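Local coordinates for undecaprenyl-diphosphooligosaccharide--protein glycotransferase (Campylobacter jejuni, PDB 3AAG) that transfers a preassembled heptasaccharide from a lipid donor to asparagine residues of nascent proteins, the part described here being its C-terminal periplasmic domain, at residues N62-F67 with D102-M107; M79-V84 with R136-Y141; M146-S151 with F172-P177; S208-V213 with Q233-Y238. One frame throughout, in Å; residues are numbered along the deposited sequence.

Interaction 1 of 4, residues N62-F67 with D102-M107; sequences NFFPSF and DILQAM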
loop_
_atom_site.group_PDB
_atom_site.type_symbol
_atom_site.label_atom_id
_atom_site.label_comp_id
_atom_site.label_asym_id
_atom_site.label_seq_id
_atom_site.Cartn_x
_atom_site.Cartn_y
_atom_site.Cartn_z
ATOM N N ASN A 62 -12.017 -1.394 7.173
ATOM C CA ASN A 62 -11.016 -1.129 6.147
ATOM C C ASN A 62 -9.855 -0.288 6.663
ATOM O O ASN A 62 -8.734 -0.392 6.164
ATOM C CB ASN A 62 -11.659 -0.461 4.932
ATOM C CG ASN A 62 -12.552 -1.408 4.153
ATOM O OD1 ASN A 62 -12.373 -2.626 4.196
ATOM N ND2 ASN A 62 -13.521 -0.852 3.434
ATOM N N PHE A 63 -10.127 0.537 7.669
ATOM C CA PHE A 63 -9.162 1.532 8.119
ATOM C C PHE A 63 -7.782 0.935 8.376
ATOM O O PHE A 63 -6.766 1.549 8.059
ATOM C CB PHE A 63 -9.661 2.248 9.375
ATOM C CG PHE A 63 -8.619 3.110 10.029
ATOM C CD1 PHE A 63 -8.256 4.325 9.469
ATOM C CD2 PHE A 63 -7.991 2.701 11.195
ATOM C CE1 PHE A 63 -7.293 5.118 10.063
ATOM C CE2 PHE A 63 -7.028 3.491 11.793
ATOM C CZ PHE A 63 -6.678 4.702 11.224
ATOM N N PHE A 64 -7.750 -0.260 8.957
ATOM C CA PHE A 64 -6.517 -0.801 9.521
ATOM C C PHE A 64 -5.602 -1.394 8.459
ATOM O O PHE A 64 -4.408 -1.092 8.427
ATOM C CB PHE A 64 -6.825 -1.840 10.600
ATOM C CG PHE A 64 -7.440 -1.257 11.840
ATOM C CD1 PHE A 64 -8.770 -1.492 12.146
ATOM C CD2 PHE A 64 -6.690 -0.462 12.691
ATOM C CE1 PHE A 64 -9.339 -0.950 13.281
ATOM C CE2 PHE A 64 -7.252 0.083 13.827
ATOM C CZ PHE A 64 -8.578 -0.161 14.124
ATOM N N PRO A 65 -6.156 -2.243 7.581
ATOM C CA PRO A 65 -5.377 -2.720 6.442
ATOM C C PRO A 65 -4.902 -1.532 5.618
ATOM O O PRO A 65 -3.745 -1.486 5.197
ATOM C CB PRO A 65 -6.389 -3.546 5.637
ATOM C CG PRO A 65 -7.473 -3.888 6.604
ATOM C CD PRO A 65 -7.545 -2.733 7.556
ATOM N N SER A 66 -5.800 -0.576 5.405
ATOM C CA SER A 66 -5.517 0.581 4.570
ATOM C C SER A 66 -4.376 1.408 5.150
ATOM O O SER A 66 -3.473 1.826 4.428
ATOM C CB SER A 66 -6.771 1.443 4.407
ATOM O OG SER A 66 -6.436 2.785 4.092
ATOM N N PHE A 67 -4.422 1.638 6.459
ATOM C CA PHE A 67 -3.390 2.412 7.134
ATOM C C PHE A 67 -2.020 1.772 6.955
ATOM O O PHE A 67 -1.076 2.426 6.518
ATOM C CB PHE A 67 -3.710 2.561 8.622
ATOM C CG PHE A 67 -2.887 3.609 9.318
ATOM C CD1 PHE A 67 -3.325 4.920 9.386
ATOM C CD2 PHE A 67 -1.675 3.281 9.901
ATOM C CE1 PHE A 67 -2.572 5.885 10.022
ATOM C CE2 PHE A 67 -0.915 4.244 10.540
ATOM C CZ PHE A 67 -1.367 5.548 10.601
ATOM N N ASP A 102 -15.032 -0.454 17.787
ATOM C CA ASP A 102 -14.223 0.729 18.064
ATOM C C ASP A 102 -12.877 0.359 18.681
ATOM O O ASP A 102 -12.601 0.674 19.838
ATOM C CB ASP A 102 -14.972 1.722 18.953
ATOM C CG ASP A 102 -14.504 3.152 18.747
ATOM O OD1 ASP A 102 -15.170 4.081 19.255
ATOM O OD2 ASP A 102 -13.468 3.348 18.076
ATOM N N ILE A 103 -12.043 -0.306 17.889
ATOM C CA ILE A 103 -10.787 -0.858 18.375
ATOM C C ILE A 103 -9.697 0.209 18.426
ATOM O O ILE A 103 -8.702 0.060 19.135
ATOM C CB ILE A 103 -10.319 -2.029 17.488
ATOM C CG1 ILE A 103 -11.217 -3.249 17.705
ATOM C CG2 ILE A 103 -8.863 -2.370 17.770
ATOM C CD1 ILE A 103 -11.163 -4.261 16.577
ATOM N N LEU A 104 -9.892 1.287 17.673
ATOM C CA LEU A 104 -8.920 2.375 17.639
ATOM C C LEU A 104 -8.957 3.192 18.927
ATOM O O LEU A 104 -7.924 3.647 19.415
ATOM C CB LEU A 104 -9.161 3.282 16.431
ATOM C CG LEU A 104 -8.175 4.440 16.259
ATOM C CD1 LEU A 104 -6.759 3.921 16.047
ATOM C CD2 LEU A 104 -8.595 5.353 15.117
ATOM N N GLN A 105 -10.154 3.374 19.474
ATOM C CA GLN A 105 -10.313 4.046 20.756
ATOM C C GLN A 105 -9.636 3.254 21.869
ATOM O O GLN A 105 -8.906 3.812 22.685
ATOM C CB GLN A 105 -11.795 4.249 21.076
ATOM C CG GLN A 105 -12.071 5.376 22.057
ATOM C CD GLN A 105 -11.350 6.661 21.686
ATOM O OE1 GLN A 105 -10.132 6.770 21.834
ATOM N NE2 GLN A 105 -12.104 7.643 21.205
ATOM N N ALA A 106 -9.881 1.949 21.894
ATOM C CA ALA A 106 -9.249 1.074 22.872
ATOM C C ALA A 106 -7.747 1.325 22.959
ATOM O O ALA A 106 -7.214 1.583 24.036
ATOM C CB ALA A 106 -9.530 -0.383 22.546
HETATM N N MSE A 107 -7.064 1.247 21.822
HETATM C CA MSE A 107 -5.610 1.357 21.809
HETATM C C MSE A 107 -5.139 2.761 22.177
HETATM O O MSE A 107 -4.042 2.938 22.707
HETATM C CB MSE A 107 -5.028 0.918 20.459
HETATM C CG MSE A 107 -5.631 1.608 19.247
HETATM SE SE MSE A 107 -4.795 1.045 17.570
HETATM C CE MSE A 107 -5.815 -0.583 17.242
#
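Phe63 reaches across from helix 63-67 to Leu104. Its CE2 lies 4.1 Å from Leu104 CD2, and the two side chains cross at about a right angle. The same ring also braces its neighbour in sequence, since Phe63 CD2 stands 3.7 Å above the plane of the Phe64 ring, near the rim. Phe64 has the largest share of the contact. Its CG lies beside the backbone N and opposite the carbonyl carbon (chi1 -69°), a torsion that sends the ring out from helix 63-67 to the first turn of helix 103-107. These are two short helices of the STT3/PglB core domain, with axes 13.2 Å apart at an angle of 68°, so large side chains must span the distance between them. At the far end of the ring, Phe64 CZ sits 4.2 Å from both Ile103 CB and Leu104 CB, while Leu104 N lies at the ring edge, near its plane. Met107, a selenomethionine bent at chi3, comes from the opposite direction and brings CE to within 3.8 Å of Phe64 CE2. Tyr86 of helix 73-87 packs on both Ile103 and Met107. Further along, Ser66 OG is hydrogen-bonded to Val153 O, and Phe67 turns to Met79 and Leu120.

Interaction 2 of 4, residues M79-V84 with R136-Y141; sequences MARLSV and RDIYLY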
loop_
_atom_site.group_PDB
_atom_site.type_symbol
_atom_site.label_atom_id
_atom_site.label_comp_id
_atom_site.label_asym_id
_atom_site.label_seq_id
_atom_site.Cartn_x
_atom_site.Cartn_y
_atom_site.Cartn_z
HETATM N N MSE A 79 1.074 -0.119 13.217
HETATM C CA MSE A 79 -0.352 -0.409 13.095
HETATM C C MSE A 79 -0.588 -1.894 12.851
HETATM O O MSE A 79 -1.474 -2.500 13.453
HETATM C CB MSE A 79 -0.976 0.412 11.967
HETATM C CG MSE A 79 -1.798 1.594 12.445
HETATM SE SE MSE A 79 -3.228 1.061 13.659
HETATM C CE MSE A 79 -2.488 -0.643 14.255
ATOM N N ALA A 80 0.212 -2.476 11.964
ATOM C CA ALA A 80 0.140 -3.905 11.706
ATOM C C ALA A 80 0.088 -4.661 13.026
ATOM O O ALA A 80 -0.793 -5.494 13.244
ATOM C CB ALA A 80 1.333 -4.355 10.873
ATOM N N ARG A 81 1.033 -4.357 13.911
ATOM C CA ARG A 81 1.103 -5.014 15.207
ATOM C C ARG A 81 -0.086 -4.649 16.088
ATOM O O ARG A 81 -0.689 -5.515 16.718
ATOM C CB ARG A 81 2.408 -4.661 15.920
ATOM C CG ARG A 81 2.580 -5.353 17.259
ATOM C CD ARG A 81 2.236 -6.828 17.162
ATOM N NE ARG A 81 3.299 -7.597 16.521
ATOM C CZ ARG A 81 3.256 -8.911 16.328
ATOM N NH1 ARG A 81 2.201 -9.609 16.730
ATOM N NH2 ARG A 81 4.266 -9.530 15.737
ATOM N N LEU A 82 -0.420 -3.363 16.130
ATOM C CA LEU A 82 -1.497 -2.894 16.991
ATOM C C LEU A 82 -2.847 -3.459 16.562
ATOM O O LEU A 82 -3.564 -4.049 17.369
ATOM C CB LEU A 82 -1.543 -1.366 17.022
ATOM C CG LEU A 82 -0.402 -0.664 17.765
ATOM C CD1 LEU A 82 -0.765 0.785 18.058
ATOM C CD2 LEU A 82 -0.057 -1.401 19.051
ATOM N N SER A 83 -3.190 -3.280 15.291
ATOM C CA SER A 83 -4.496 -3.698 14.798
ATOM C C SER A 83 -4.696 -5.203 14.954
ATOM O O SER A 83 -5.767 -5.658 15.359
ATOM C CB SER A 83 -4.676 -3.287 13.337
ATOM O OG SER A 83 -3.768 -3.983 12.502
ATOM N N VAL A 84 -3.659 -5.972 14.635
ATOM C CA VAL A 84 -3.712 -7.420 14.783
ATOM C C VAL A 84 -3.921 -7.815 16.238
ATOM O O VAL A 84 -4.767 -8.652 16.548
ATOM C CB VAL A 84 -2.428 -8.086 14.270
ATOM C CG1 VAL A 84 -2.371 -9.536 14.717
ATOM C CG2 VAL A 84 -2.347 -7.984 12.757
ATOM N N ARG A 136 1.681 -13.530 17.957
ATOM C CA ARG A 136 1.586 -14.225 16.680
ATOM C C ARG A 136 2.407 -13.518 15.609
ATOM O O ARG A 136 2.764 -12.351 15.759
ATOM C CB ARG A 136 0.127 -14.316 16.235
ATOM C CG ARG A 136 -0.612 -12.991 16.289
ATOM C CD ARG A 136 -1.988 -13.105 15.662
ATOM N NE ARG A 136 -2.700 -14.286 16.137
ATOM C CZ ARG A 136 -3.030 -14.497 17.407
ATOM N NH1 ARG A 136 -2.710 -13.603 18.332
ATOM N NH2 ARG A 136 -3.678 -15.601 17.754
ATOM N N ASP A 137 2.701 -14.230 14.527
ATOM C CA ASP A 137 3.389 -13.633 13.390
ATOM C C ASP A 137 2.427 -12.843 12.507
ATOM O O ASP A 137 1.225 -13.105 12.492
ATOM C CB ASP A 137 4.104 -14.707 12.570
ATOM C CG ASP A 137 5.427 -15.119 13.182
ATOM O OD1 ASP A 137 5.937 -14.378 14.048
ATOM O OD2 ASP A 137 5.956 -16.181 12.795
ATOM N N ILE A 138 2.969 -11.874 11.774
ATOM C CA ILE A 138 2.176 -11.049 10.871
ATOM C C ILE A 138 2.885 -10.905 9.529
ATOM O O ILE A 138 4.106 -10.750 9.475
ATOM C CB ILE A 138 1.944 -9.641 11.451
ATOM C CG1 ILE A 138 1.177 -9.723 12.771
ATOM C CG2 ILE A 138 1.199 -8.769 10.453
ATOM C CD1 ILE A 138 0.874 -8.371 13.385
ATOM N N TYR A 139 2.113 -10.954 8.447
ATOM C CA TYR A 139 2.665 -10.784 7.109
ATOM C C TYR A 139 1.894 -9.727 6.327
ATOM O O TYR A 139 0.672 -9.635 6.429
ATOM C CB TYR A 139 2.643 -12.106 6.348
ATOM C CG TYR A 139 3.348 -13.238 7.058
ATOM C CD1 TYR A 139 2.773 -13.862 8.157
ATOM C CD2 TYR A 139 4.587 -13.688 6.624
ATOM C CE1 TYR A 139 3.414 -14.898 8.804
ATOM C CE2 TYR A 139 5.234 -14.722 7.265
ATOM C CZ TYR A 139 4.645 -15.324 8.353
ATOM O OH TYR A 139 5.295 -16.355 8.992
ATOM N N LEU A 140 2.619 -8.933 5.545
ATOM C CA LEU A 140 1.999 -8.048 4.569
ATOM C C LEU A 140 1.949 -8.713 3.202
ATOM O O LEU A 140 2.949 -9.255 2.727
ATOM C CB LEU A 140 2.768 -6.731 4.473
ATOM C CG LEU A 140 2.521 -5.720 5.590
ATOM C CD1 LEU A 140 2.951 -6.301 6.929
ATOM C CD2 LEU A 140 3.270 -4.429 5.299
ATOM N N TYR A 141 0.781 -8.667 2.575
ATOM C CA TYR A 141 0.621 -9.143 1.207
ATOM C C TYR A 141 0.305 -7.972 0.285
ATOM O O TYR A 141 -0.691 -7.280 0.469
ATOM C CB TYR A 141 -0.494 -10.187 1.142
ATOM C CG TYR A 141 -0.738 -10.755 -0.236
ATOM C CD1 TYR A 141 0.259 -11.443 -0.912
ATOM C CD2 TYR A 141 -1.970 -10.610 -0.857
ATOM C CE1 TYR A 141 0.037 -11.970 -2.170
ATOM C CE2 TYR A 141 -2.202 -11.133 -2.114
ATOM C CZ TYR A 141 -1.196 -11.811 -2.765
ATOM O OH TYR A 141 -1.424 -12.331 -4.017
#
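Arg81 and Val84 face Arg136 and Ile138 where helix 73-87 packs on strand 138-140, one half of the small parallel sheet of the STT3/PglB core domain. The local axes approach to 9.5 Å at an angle of 126°. The polar part is a two-nitrogen grip on one atom: Arg81 NH1 and NH2 donate to Arg136 O at 3.0 and 3.2 Å, and the carbonyl oxygen lies in the guanidinium plane. Bends at chi2 and chi3 bring the guanidinium round to it. A salt bridge from NH1 to Glu85 and a hydrogen bond from NH2 to Ile291 O help to fix its rotation. The guanidinium of Arg136 has other partners: NE is bonded to the backbone O of Glu29, a calcium ligand, and NH2 forms a salt bridge with Glu88. The apolar part centres on Ile138. Its CD1 meets Val84 CG2 tip to tip, and Ile138 CG2 lies 4.4 Å from Ala80 CB. Val84 also touches the aliphatic stem of Arg136, CG1 to CD at 3.7 Å. Polar and apolar parts join at one methyl, for Ile138 CD1 lies 3.7 Å above the guanidinium plane of Arg81, over its centre.

Interaction 3 of 4, residues M146-S151 with F172-P177; sequences MSLIFS and FSTAYP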
loop_
_atom_site.group_PDB
_atom_site.type_symbol
_atom_site.label_atom_id
_atom_site.label_comp_id
_atom_site.label_asym_id
_atom_site.label_seq_id
_atom_site.Cartn_x
_atom_site.Cartn_y
_atom_site.Cartn_z
HETATM N N MSE A 146 -3.057 -4.607 -7.222
HETATM C CA MSE A 146 -3.701 -3.698 -6.275
HETATM C C MSE A 146 -3.559 -2.240 -6.704
HETATM O O MSE A 146 -4.413 -1.407 -6.399
HETATM C CB MSE A 146 -3.161 -3.893 -4.854
HETATM C CG MSE A 146 -3.913 -3.085 -3.797
HETATM SE SE MSE A 146 -3.336 -3.420 -1.955
HETATM C CE MSE A 146 -1.420 -3.105 -2.161
ATOM N N SER A 147 -2.481 -1.935 -7.417
ATOM C CA SER A 147 -2.308 -0.605 -7.992
ATOM C C SER A 147 -3.602 -0.081 -8.617
ATOM O O SER A 147 -3.945 1.089 -8.462
ATOM C CB SER A 147 -1.182 -0.608 -9.030
ATOM O OG SER A 147 -1.467 -1.508 -10.086
ATOM N N LEU A 148 -4.320 -0.953 -9.319
ATOM C CA LEU A 148 -5.524 -0.539 -10.033
ATOM C C LEU A 148 -6.631 -0.093 -9.085
ATOM O O LEU A 148 -7.609 0.518 -9.513
ATOM C CB LEU A 148 -6.038 -1.664 -10.932
ATOM C CG LEU A 148 -5.186 -2.026 -12.149
ATOM C CD1 LEU A 148 -5.839 -3.151 -12.928
ATOM C CD2 LEU A 148 -4.960 -0.812 -13.038
ATOM N N ILE A 149 -6.479 -0.406 -7.802
ATOM C CA ILE A 149 -7.517 -0.104 -6.817
ATOM C C ILE A 149 -6.960 0.653 -5.619
ATOM O O ILE A 149 -7.702 1.007 -4.703
ATOM C CB ILE A 149 -8.218 -1.381 -6.311
ATOM C CG1 ILE A 149 -7.188 -2.386 -5.788
ATOM C CG2 ILE A 149 -9.077 -1.991 -7.407
ATOM C CD1 ILE A 149 -7.711 -3.266 -4.678
ATOM N N PHE A 150 -5.655 0.901 -5.630
ATOM C CA PHE A 150 -4.975 1.461 -4.466
ATOM C C PHE A 150 -5.554 2.811 -4.057
ATOM O O PHE A 150 -5.567 3.161 -2.876
ATOM C CB PHE A 150 -3.472 1.586 -4.725
ATOM C CG PHE A 150 -2.668 1.853 -3.485
ATOM C CD1 PHE A 150 -2.688 0.959 -2.425
ATOM C CD2 PHE A 150 -1.894 2.999 -3.376
ATOM C CE1 PHE A 150 -1.950 1.200 -1.278
ATOM C CE2 PHE A 150 -1.153 3.248 -2.232
ATOM C CZ PHE A 150 -1.181 2.345 -1.180
ATOM N N SER A 151 -6.033 3.569 -5.035
ATOM C CA SER A 151 -6.700 4.832 -4.758
ATOM C C SER A 151 -7.821 4.632 -3.747
ATOM O O SER A 151 -7.951 5.394 -2.786
ATOM C CB SER A 151 -7.261 5.431 -6.047
ATOM O OG SER A 151 -7.595 6.795 -5.863
ATOM N N PHE A 172 -3.576 8.992 -6.659
ATOM C CA PHE A 172 -2.966 7.772 -7.168
ATOM C C PHE A 172 -3.725 7.318 -8.408
ATOM O O PHE A 172 -4.581 6.436 -8.334
ATOM C CB PHE A 172 -2.997 6.675 -6.104
ATOM C CG PHE A 172 -2.046 5.542 -6.368
ATOM C CD1 PHE A 172 -0.739 5.595 -5.910
ATOM C CD2 PHE A 172 -2.459 4.422 -7.068
ATOM C CE1 PHE A 172 0.137 4.554 -6.148
ATOM C CE2 PHE A 172 -1.587 3.377 -7.311
ATOM C CZ PHE A 172 -0.288 3.443 -6.850
ATOM N N SER A 173 -3.416 7.934 -9.543
ATOM C CA SER A 173 -4.115 7.633 -10.785
ATOM C C SER A 173 -3.240 6.797 -11.708
ATOM O O SER A 173 -2.175 7.239 -12.139
ATOM C CB SER A 173 -4.548 8.921 -11.488
ATOM O OG SER A 173 -5.580 8.667 -12.424
ATOM N N THR A 174 -3.691 5.584 -12.003
ATOM C CA THR A 174 -3.000 4.728 -12.957
ATOM C C THR A 174 -3.687 4.784 -14.315
ATOM O O THR A 174 -4.883 5.060 -14.404
ATOM C CB THR A 174 -2.946 3.269 -12.468
ATOM O OG1 THR A 174 -4.275 2.742 -12.376
ATOM C CG2 THR A 174 -2.280 3.192 -11.103
ATOM N N ALA A 175 -2.926 4.526 -15.375
ATOM C CA ALA A 175 -3.434 4.693 -16.730
ATOM C C ALA A 175 -2.590 3.955 -17.762
ATOM O O ALA A 175 -1.401 3.708 -17.551
ATOM C CB ALA A 175 -3.534 6.168 -17.081
ATOM N N TYR A 176 -3.220 3.607 -18.879
ATOM C CA TYR A 176 -2.522 3.044 -20.027
ATOM C C TYR A 176 -2.610 4.013 -21.201
ATOM O O TYR A 176 -3.539 4.816 -21.278
ATOM C CB TYR A 176 -3.150 1.705 -20.417
ATOM C CG TYR A 176 -4.658 1.755 -20.520
ATOM C CD1 TYR A 176 -5.292 1.726 -21.757
ATOM C CD2 TYR A 176 -5.449 1.840 -19.381
ATOM C CE1 TYR A 176 -6.671 1.775 -21.855
ATOM C CE2 TYR A 176 -6.827 1.889 -19.469
ATOM C CZ TYR A 176 -7.434 1.855 -20.708
ATOM O OH TYR A 176 -8.805 1.904 -20.800
ATOM N N PRO A 177 -1.636 3.944 -22.122
ATOM C CA PRO A 177 -1.630 4.805 -23.303
ATOM C C PRO A 177 -2.796 4.501 -24.239
ATOM O O PRO A 177 -3.034 3.340 -24.579
ATOM C CB PRO A 177 -0.302 4.457 -23.987
ATOM C CG PRO A 177 0.530 3.810 -22.930
ATOM C CD PRO A 177 -0.441 3.087 -22.057
#
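The backbones of Ser151 and Phe172 come close, CA to CA at 5.3 Å, and separate to 6.5 Å between Leu148 and Thr174. The first segment probably forms part of the MI motif, which in STT3 enzymes helps to define the pocket for the +2 Ser/Thr of the acceptor sequon. The second is strand 172-175 of the C-terminal beta-barrel domain, so the contact probably joins the core part, which carries the MI motif, to the beta-barrel part. Phe172 is central. The edge of Phe150 meets its face in a T-shaped pair, with centroids 5.0 Å apart and planes at 70°, while Phe150 CB adds a contact at 3.7 Å to Phe172 CE2. Val262 of helix 260-266 also packs on Phe172. Ile149, the probable acceptor-peptide contact, points away from the strand and touches Tyr38 of the WWDYG motif. At the more exposed end, Leu148 crosses Thr174 at about a right angle, CD2 to OG1 at 3.7 Å. Ser147 O lies at the edge of the Phe172 ring, near its plane, 3.5 Å from CE2.

Interaction 4 of 4, residues S208-V213 with Q233-Y238; sequences SVNSIV and QFYIFY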
loop_
_atom_site.group_PDB
_atom_site.type_symbol
_atom_site.label_atom_id
_atom_site.label_comp_id
_atom_site.label_asym_id
_atom_site.label_seq_id
_atom_site.Cartn_x
_atom_site.Cartn_y
_atom_site.Cartn_z
ATOM N N SER A 208 5.082 20.738 -14.336
ATOM C CA SER A 208 6.234 19.862 -14.163
ATOM C C SER A 208 5.971 18.801 -13.100
ATOM O O SER A 208 5.497 19.109 -12.006
ATOM C CB SER A 208 7.477 20.674 -13.799
ATOM O OG SER A 208 8.559 19.825 -13.460
ATOM N N VAL A 209 6.281 17.552 -13.429
ATOM C CA VAL A 209 6.260 16.472 -12.450
ATOM C C VAL A 209 7.454 16.587 -11.510
ATOM O O VAL A 209 8.526 17.039 -11.909
ATOM C CB VAL A 209 6.293 15.094 -13.136
ATOM C CG1 VAL A 209 5.229 15.016 -14.221
ATOM C CG2 VAL A 209 7.673 14.824 -13.718
ATOM N N ASN A 210 7.265 16.175 -10.261
ATOM C CA ASN A 210 8.327 16.266 -9.265
ATOM C C ASN A 210 9.568 15.476 -9.664
ATOM O O ASN A 210 10.674 16.018 -9.703
ATOM C CB ASN A 210 7.827 15.805 -7.895
ATOM C CG ASN A 210 8.875 15.960 -6.812
ATOM O OD1 ASN A 210 8.693 16.723 -5.862
ATOM N ND2 ASN A 210 9.982 15.241 -6.952
ATOM N N SER A 211 9.379 14.193 -9.958
ATOM C CA SER A 211 10.467 13.346 -10.435
ATOM C C SER A 211 9.956 12.302 -11.423
ATOM O O SER A 211 8.749 12.091 -11.549
ATOM C CB SER A 211 11.165 12.658 -9.260
ATOM O OG SER A 211 11.392 13.569 -8.198
ATOM N N ILE A 212 10.880 11.649 -12.122
ATOM C CA ILE A 212 10.525 10.558 -13.022
ATOM C C ILE A 212 10.986 9.214 -12.467
ATOM O O ILE A 212 12.111 9.082 -11.988
ATOM C CB ILE A 212 11.119 10.764 -14.429
ATOM C CG1 ILE A 212 12.648 10.721 -14.378
ATOM C CG2 ILE A 212 10.639 12.081 -15.023
ATOM C CD1 ILE A 212 13.309 10.924 -15.726
ATOM N N VAL A 213 10.106 8.220 -12.532
ATOM C CA VAL A 213 10.384 6.910 -11.958
ATOM C C VAL A 213 9.897 5.794 -12.876
ATOM O O VAL A 213 8.698 5.658 -13.120
ATOM C CB VAL A 213 9.718 6.746 -10.580
ATOM C CG1 VAL A 213 9.760 5.292 -10.142
ATOM C CG2 VAL A 213 10.397 7.640 -9.555
ATOM N N GLN A 233 4.494 18.666 -7.383
ATOM C CA GLN A 233 3.798 17.714 -6.525
ATOM C C GLN A 233 3.786 16.305 -7.109
ATOM O O GLN A 233 4.458 15.408 -6.599
ATOM C CB GLN A 233 2.370 18.187 -6.242
ATOM C CG GLN A 233 2.271 19.212 -5.123
ATOM C CD GLN A 233 2.944 18.744 -3.846
ATOM O OE1 GLN A 233 2.842 17.575 -3.469
ATOM N NE2 GLN A 233 3.637 19.658 -3.173
ATOM N N PHE A 234 3.020 16.112 -8.178
ATOM C CA PHE A 234 2.797 14.779 -8.727
ATOM C C PHE A 234 4.103 14.114 -9.155
ATOM O O PHE A 234 4.921 14.720 -9.846
ATOM C CB PHE A 234 1.830 14.838 -9.910
ATOM C CG PHE A 234 0.507 15.473 -9.584
ATOM C CD1 PHE A 234 -0.626 15.164 -10.319
ATOM C CD2 PHE A 234 0.396 16.382 -8.543
ATOM C CE1 PHE A 234 -1.844 15.746 -10.024
ATOM C CE2 PHE A 234 -0.821 16.968 -8.244
ATOM C CZ PHE A 234 -1.943 16.650 -8.985
ATOM N N TYR A 235 4.290 12.866 -8.740
ATOM C CA TYR A 235 5.315 12.007 -9.323
ATOM C C TYR A 235 4.767 11.285 -10.548
ATOM O O TYR A 235 3.554 11.196 -10.736
ATOM C CB TYR A 235 5.798 10.979 -8.300
ATOM C CG TYR A 235 6.718 11.537 -7.241
ATOM C CD1 TYR A 235 6.244 12.405 -6.267
ATOM C CD2 TYR A 235 8.062 11.186 -7.207
ATOM C CE1 TYR A 235 7.083 12.915 -5.294
ATOM C CE2 TYR A 235 8.908 11.688 -6.237
ATOM C CZ TYR A 235 8.414 12.553 -5.284
ATOM O OH TYR A 235 9.254 13.057 -4.318
ATOM N N ILE A 236 5.665 10.764 -11.375
ATOM C CA ILE A 236 5.268 9.992 -12.546
ATOM C C ILE A 236 5.966 8.635 -12.570
ATOM O O ILE A 236 7.185 8.550 -12.427
ATOM C CB ILE A 236 5.573 10.746 -13.855
ATOM C CG1 ILE A 236 4.855 10.081 -15.032
ATOM C CG2 ILE A 236 7.074 10.802 -14.101
ATOM C CD1 ILE A 236 3.353 10.019 -14.871
ATOM N N PHE A 237 5.183 7.577 -12.747
ATOM C CA PHE A 237 5.714 6.220 -12.744
ATOM C C PHE A 237 5.539 5.569 -14.111
ATOM O O PHE A 237 4.450 5.591 -14.684
ATOM C CB PHE A 237 5.017 5.377 -11.674
ATOM C CG PHE A 237 5.709 5.392 -10.339
ATOM C CD1 PHE A 237 5.753 6.547 -9.577
ATOM C CD2 PHE A 237 6.307 4.245 -9.841
ATOM C CE1 PHE A 237 6.384 6.560 -8.347
ATOM C CE2 PHE A 237 6.940 4.252 -8.611
ATOM C CZ PHE A 237 6.979 5.410 -7.864
ATOM N N TYR A 238 6.617 4.989 -14.627
ATOM C CA TYR A 238 6.560 4.247 -15.880
ATOM C C TYR A 238 6.808 2.762 -15.645
ATOM O O TYR A 238 7.902 2.362 -15.245
ATOM C CB TYR A 238 7.576 4.804 -16.880
ATOM C CG TYR A 238 7.635 4.046 -18.186
ATOM C CD1 TYR A 238 6.498 3.453 -18.719
ATOM C CD2 TYR A 238 8.827 3.927 -18.888
ATOM C CE1 TYR A 238 6.547 2.759 -19.915
ATOM C CE2 TYR A 238 8.886 3.236 -20.084
ATOM C CZ TYR A 238 7.744 2.655 -20.593
ATOM O OH TYR A 238 7.799 1.965 -21.783
#
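Strands 211-213 and 235-238 form the parallel pair in the mixed sheet of the C-terminal beta-barrel domain, running at 19° to each other with axes 5.0 Å apart. Ile212 pairs with Ile236 and Val213 with Phe237. Ile236 brackets Ile212 in the usual parallel way: its N donates a weak bond to Ser211 O, and its O receives Val213 N at 2.9 Å. The ladder continues with Tyr238 N to Val213 O at 2.7 Å. Before the strands proper, Asn210 N bonds to Phe234 O at 2.8 Å and extends the pairing into the loops. The sheet continues beyond both strands, with 249-252 next to 235-238 and 226-227 next to 211-214, which makes this pair interior. Its side chains divide between the two faces. On one, Ile212 CG2 lies 3.9 Å from Ile236 CG2. On the other, Val213 and Phe237 run side by side; with CG1 opposite the backbone N (chi1 168°), Val213 makes a CH-pi contact over the ring, CG1 to the Phe237 centroid at 3.6 Å. From the preceding loop, Val209 CG2 also comes to 4.1 Å from Ile236 CG2. Asn210 CB makes a CH-pi contact over the Tyr235 face, 4.1 Å from its centroid. Phe257 stacks on Tyr235.

How the interactions relate
Interactions 1 and 2 share a neighbourhood in the core domain. Their segments alternate along the chain, and Phe64 and Phe67 of the first pack on Met79 and Ser83 of the second. Interactions 1, 2 and 4 are buried, interaction 3 only partly. Interaction 1 is wholly apolar between helices, whereas interaction 2 sets an arginine grip beside its apolar centre. Interactions 3 and 4 reach the same mixed sheet without touching, their centres about 14 Å apart. Interaction 4 relies on backbone hydrogen bonds; interaction 3, at the probable junction of core and barrel parts, has none across it and depends on aromatic packing. Of the four, interaction 3 is the one whose residues probably contribute to acceptor binding.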